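Local coordinates for ultraspiracle (PDB 1HG4), which is a nuclear hormone receptor and transcription factor whose ligand-binding domain holds a phospholipid and is locked in an inactive conformation, at residues A[80-85]-A[261-266]. Residues are numbered along the deposited sequence; the frame is centred on the assembly and turned at random.
Sequences DQVILL and LFLEQL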
ATOM      1  N   ASP A  80      -5.938  -8.437 -14.036  1.00 29.21           N
ATOM      2  CA  ASP A  80      -6.389  -8.175 -12.678  1.00 28.93           C
ATOM      3  C   ASP A  80      -7.910  -8.060 -12.660  1.00 28.52           C
ATOM      4  O   ASP A  80      -8.564  -8.584 -11.758  1.00 28.86           O
ATOM      5  CB  ASP A  80      -5.783  -6.872 -12.125  1.00 30.23           C
ATOM      6  CG  ASP A  80      -4.388  -7.057 -11.544  1.00 31.34           C
ATOM      7  OD1 ASP A  80      -4.011  -8.214 -11.251  1.00 32.32           O
ATOM      8  OD2 ASP A  80      -3.676  -6.037 -11.363  1.00 29.20           O
ATOM      9  N   GLN A  81      -8.462  -7.371 -13.659  1.00 25.99           N
ATOM     10  CA  GLN A  81      -9.902  -7.153 -13.750  1.00 25.18           C
ATOM     11  C   GLN A  81     -10.659  -8.469 -13.772  1.00 25.69           C
ATOM     12  O   GLN A  81     -11.722  -8.602 -13.154  1.00 27.68           O
ATOM     13  CB  GLN A  81     -10.238  -6.351 -15.006  1.00 23.31           C
ATOM     14  CG  GLN A  81      -9.692  -4.933 -15.007  1.00 22.73           C
ATOM     15  CD  GLN A  81     -10.028  -4.207 -16.288  1.00 24.64           C
ATOM     16  OE1 GLN A  81     -11.147  -4.318 -16.797  1.00 25.38           O
ATOM     17  NE2 GLN A  81      -9.070  -3.460 -16.821  1.00 23.10           N
ATOM     18  N   VAL A  82     -10.099  -9.439 -14.481  1.00 24.49           N
ATOM     19  CA  VAL A  82     -10.707 -10.754 -14.603  1.00 24.08           C
ATOM     20  C   VAL A  82     -10.716 -11.458 -13.259  1.00 23.75           C
ATOM     21  O   VAL A  82     -11.715 -12.068 -12.888  1.00 23.20           O
ATOM     22  CB  VAL A  82      -9.941 -11.622 -15.653  1.00 23.44           C
ATOM     23  CG1 VAL A  82     -10.325 -13.090 -15.521  1.00 22.23           C
ATOM     24  CG2 VAL A  82     -10.245 -11.116 -17.055  1.00 21.25           C
ATOM     25  N   ILE A  83      -9.606 -11.361 -12.528  1.00 23.85           N
ATOM     26  CA  ILE A  83      -9.494 -12.011 -11.228  1.00 23.82           C
ATOM     27  C   ILE A  83     -10.461 -11.422 -10.201  1.00 23.96           C
ATOM     28  O   ILE A  83     -11.080 -12.152  -9.418  1.00 24.54           O
ATOM     29  CB  ILE A  83      -8.034 -11.936 -10.699  1.00 24.82           C
ATOM     30  CG1 ILE A  83      -7.123 -12.796 -11.577  1.00 25.87           C
ATOM     31  CG2 ILE A  83      -7.950 -12.440  -9.258  1.00 24.26           C
ATOM     32  CD1 ILE A  83      -5.656 -12.745 -11.163  1.00 28.94           C
ATOM     33  N   LEU A  84     -10.607 -10.103 -10.220  1.00 24.24           N
ATOM     34  CA  LEU A  84     -11.500  -9.418  -9.286  1.00 23.58           C
ATOM     35  C   LEU A  84     -12.935  -9.863  -9.495  1.00 23.15           C
ATOM     36  O   LEU A  84     -13.650 -10.117  -8.527  1.00 22.69           O
ATOM     37  CB  LEU A  84     -11.397  -7.898  -9.460  1.00 22.04           C
ATOM     38  CG  LEU A  84     -10.038  -7.305  -9.069  1.00 21.20           C
ATOM     39  CD1 LEU A  84      -9.927  -5.859  -9.520  1.00 21.96           C
ATOM     40  CD2 LEU A  84      -9.869  -7.414  -7.571  1.00 22.43           C
ATOM     41  N   LEU A  85     -13.355  -9.944 -10.754  1.00 22.12           N
ATOM     42  CA  LEU A  85     -14.713 -10.359 -11.061  1.00 23.08           C
ATOM     43  C   LEU A  85     -14.955 -11.825 -10.681  1.00 23.88           C
ATOM     44  O   LEU A  85     -16.014 -12.174 -10.165  1.00 23.40           O
ATOM     45  CB  LEU A  85     -15.006 -10.147 -12.547  1.00 23.69           C
ATOM     46  CG  LEU A  85     -15.171  -8.686 -12.972  1.00 24.68           C
ATOM     47  CD1 LEU A  85     -15.228  -8.591 -14.494  1.00 25.81           C
ATOM     48  CD2 LEU A  85     -16.434  -8.125 -12.365  1.00 21.83           C
ATOM     49  N   LEU A 261     -15.031 -15.857 -20.241  1.00 33.52           N
ATOM     50  CA  LEU A 261     -16.250 -15.114 -20.516  1.00 31.99           C
ATOM     51  C   LEU A 261     -16.124 -13.662 -20.057  1.00 30.69           C
ATOM     52  O   LEU A 261     -16.571 -12.749 -20.750  1.00 30.20           O
ATOM     53  CB  LEU A 261     -17.445 -15.804 -19.848  1.00 33.31           C
ATOM     54  CG  LEU A 261     -17.857 -17.199 -20.367  1.00 33.09           C
ATOM     55  CD1 LEU A 261     -16.690 -18.161 -20.307  1.00 34.36           C
ATOM     56  CD2 LEU A 261     -18.986 -17.744 -19.517  1.00 33.16           C
ATOM     57  N   PHE A 262     -15.509 -13.452 -18.898  1.00 28.59           N
ATOM     58  CA  PHE A 262     -15.307 -12.107 -18.367  1.00 28.84           C
ATOM     59  C   PHE A 262     -14.341 -11.336 -19.264  1.00 29.40           C
ATOM     60  O   PHE A 262     -14.576 -10.181 -19.633  1.00 30.16           O
ATOM     61  CB  PHE A 262     -14.717 -12.165 -16.949  1.00 28.60           C
ATOM     62  CG  PHE A 262     -15.721 -12.461 -15.870  1.00 25.82           C
ATOM     63  CD1 PHE A 262     -17.047 -12.055 -15.997  1.00 24.32           C
ATOM     64  CD2 PHE A 262     -15.320 -13.112 -14.702  1.00 26.16           C
ATOM     65  CE1 PHE A 262     -17.970 -12.291 -14.972  1.00 27.24           C
ATOM     66  CE2 PHE A 262     -16.231 -13.358 -13.659  1.00 26.90           C
ATOM     67  CZ  PHE A 262     -17.562 -12.946 -13.795  1.00 26.70           C
ATOM     68  N   LEU A 263     -13.241 -11.987 -19.606  1.00 30.73           N
ATOM     69  CA  LEU A 263     -12.219 -11.386 -20.452  1.00 32.03           C
ATOM     70  C   LEU A 263     -12.801 -10.933 -21.782  1.00 32.60           C
ATOM     71  O   LEU A 263     -12.479  -9.851 -22.279  1.00 32.64           O
ATOM     72  CB  LEU A 263     -11.103 -12.397 -20.718  1.00 32.49           C
ATOM     73  CG  LEU A 263      -9.663 -11.897 -20.741  1.00 34.99           C
ATOM     74  CD1 LEU A 263      -8.766 -13.029 -21.216  1.00 35.97           C
ATOM     75  CD2 LEU A 263      -9.525 -10.692 -21.646  1.00 36.78           C
ATOM     76  N   GLU A 264     -13.663 -11.767 -22.356  1.00 32.52           N
ATOM     77  CA  GLU A 264     -14.265 -11.459 -23.640  1.00 32.87           C
ATOM     78  C   GLU A 264     -15.225 -10.284 -23.587  1.00 31.80           C
ATOM     79  O   GLU A 264     -15.246  -9.466 -24.513  1.00 31.71           O
ATOM     80  CB  GLU A 264     -14.945 -12.709 -24.204  1.00 36.93           C
ATOM     81  CG  GLU A 264     -13.994 -13.921 -24.245  1.00 42.17           C
ATOM     82  CD  GLU A 264     -14.579 -15.138 -24.948  1.00 45.16           C
ATOM     83  OE1 GLU A 264     -15.784 -15.432 -24.738  1.00 47.31           O
ATOM     84  OE2 GLU A 264     -13.821 -15.805 -25.696  1.00 45.63           O
ATOM     85  N   GLN A 265     -16.015 -10.171 -22.519  1.00 30.31           N
ATOM     86  CA  GLN A 265     -16.935  -9.039 -22.440  1.00 28.46           C
ATOM     87  C   GLN A 265     -16.133  -7.769 -22.186  1.00 29.84           C
ATOM     88  O   GLN A 265     -16.431  -6.718 -22.755  1.00 30.36           O
ATOM     89  CB  GLN A 265     -17.975  -9.224 -21.332  1.00 27.33           C
ATOM     90  CG  GLN A 265     -19.126  -8.222 -21.433  1.00 25.91           C
ATOM     91  CD  GLN A 265     -20.204  -8.419 -20.385  1.00 25.16           C
ATOM     92  OE1 GLN A 265     -20.531  -9.545 -20.027  1.00 27.18           O
ATOM     93  NE2 GLN A 265     -20.782  -7.321 -19.909  1.00 24.95           N
ATOM     94  N   LEU A 266     -15.110  -7.863 -21.339  1.00 29.34           N
ATOM     95  CA  LEU A 266     -14.288  -6.697 -21.044  1.00 30.51           C
ATOM     96  C   LEU A 266     -13.589  -6.171 -22.289  1.00 32.01           C
ATOM     97  O   LEU A 266     -13.572  -4.967 -22.529  1.00 31.20           O
ATOM     98  CB  LEU A 266     -13.256  -7.025 -19.954  1.00 28.63           C
ATOM     99  CG  LEU A 266     -13.833  -7.082 -18.538  1.00 27.01           C
ATOM    100  CD1 LEU A 266     -12.802  -7.610 -17.565  1.00 25.97           C
ATOM    101  CD2 LEU A 266     -14.311  -5.705 -18.132  1.00 24.71           C
TER
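Leu85 lies over one face of the Phe262 ring. The contact lies in the helical fold of a nuclear receptor ligand-binding domain. Helix 258-266 is probably the C-terminal activation helix (AF-2), docked between helix 78-100 and helix 46-68, where coactivators bind in relatives, consistent with the inactive state. The segment axes approach to 9.4 Å and run at 126°, nearer antiparallel than parallel. Leu85 CB makes a CH-pi contact, 3.8 Å from the Phe262 ring centroid and 20° off the normal. Further along Leu85, CD1 meets Leu266 CD1 tip to tip at 4.0 Å. Val82 meets Leu263 through CG2: CG1 stands anti to the backbone N (chi1 165°), which puts CG2 beside that N, 3.8 Å from Leu263 CG. No hydrogen bond joins the two segments; the contact is mostly apolar side chains, with Leu85 C also 3.6 Å from Phe262 CE2. On helix 46-68, Val64 touches both Phe262 and Leu266, and Gln265 NE2 is hydrogen-bonded to Glu65 OE2 and Phe61 O. Gln81 packs on Arg216 of the second subunit, and Gln81 NE2 is hydrogen-bonded to Val76 O. Gln81 OE1 rests 3.7 Å from Leu266 CD2.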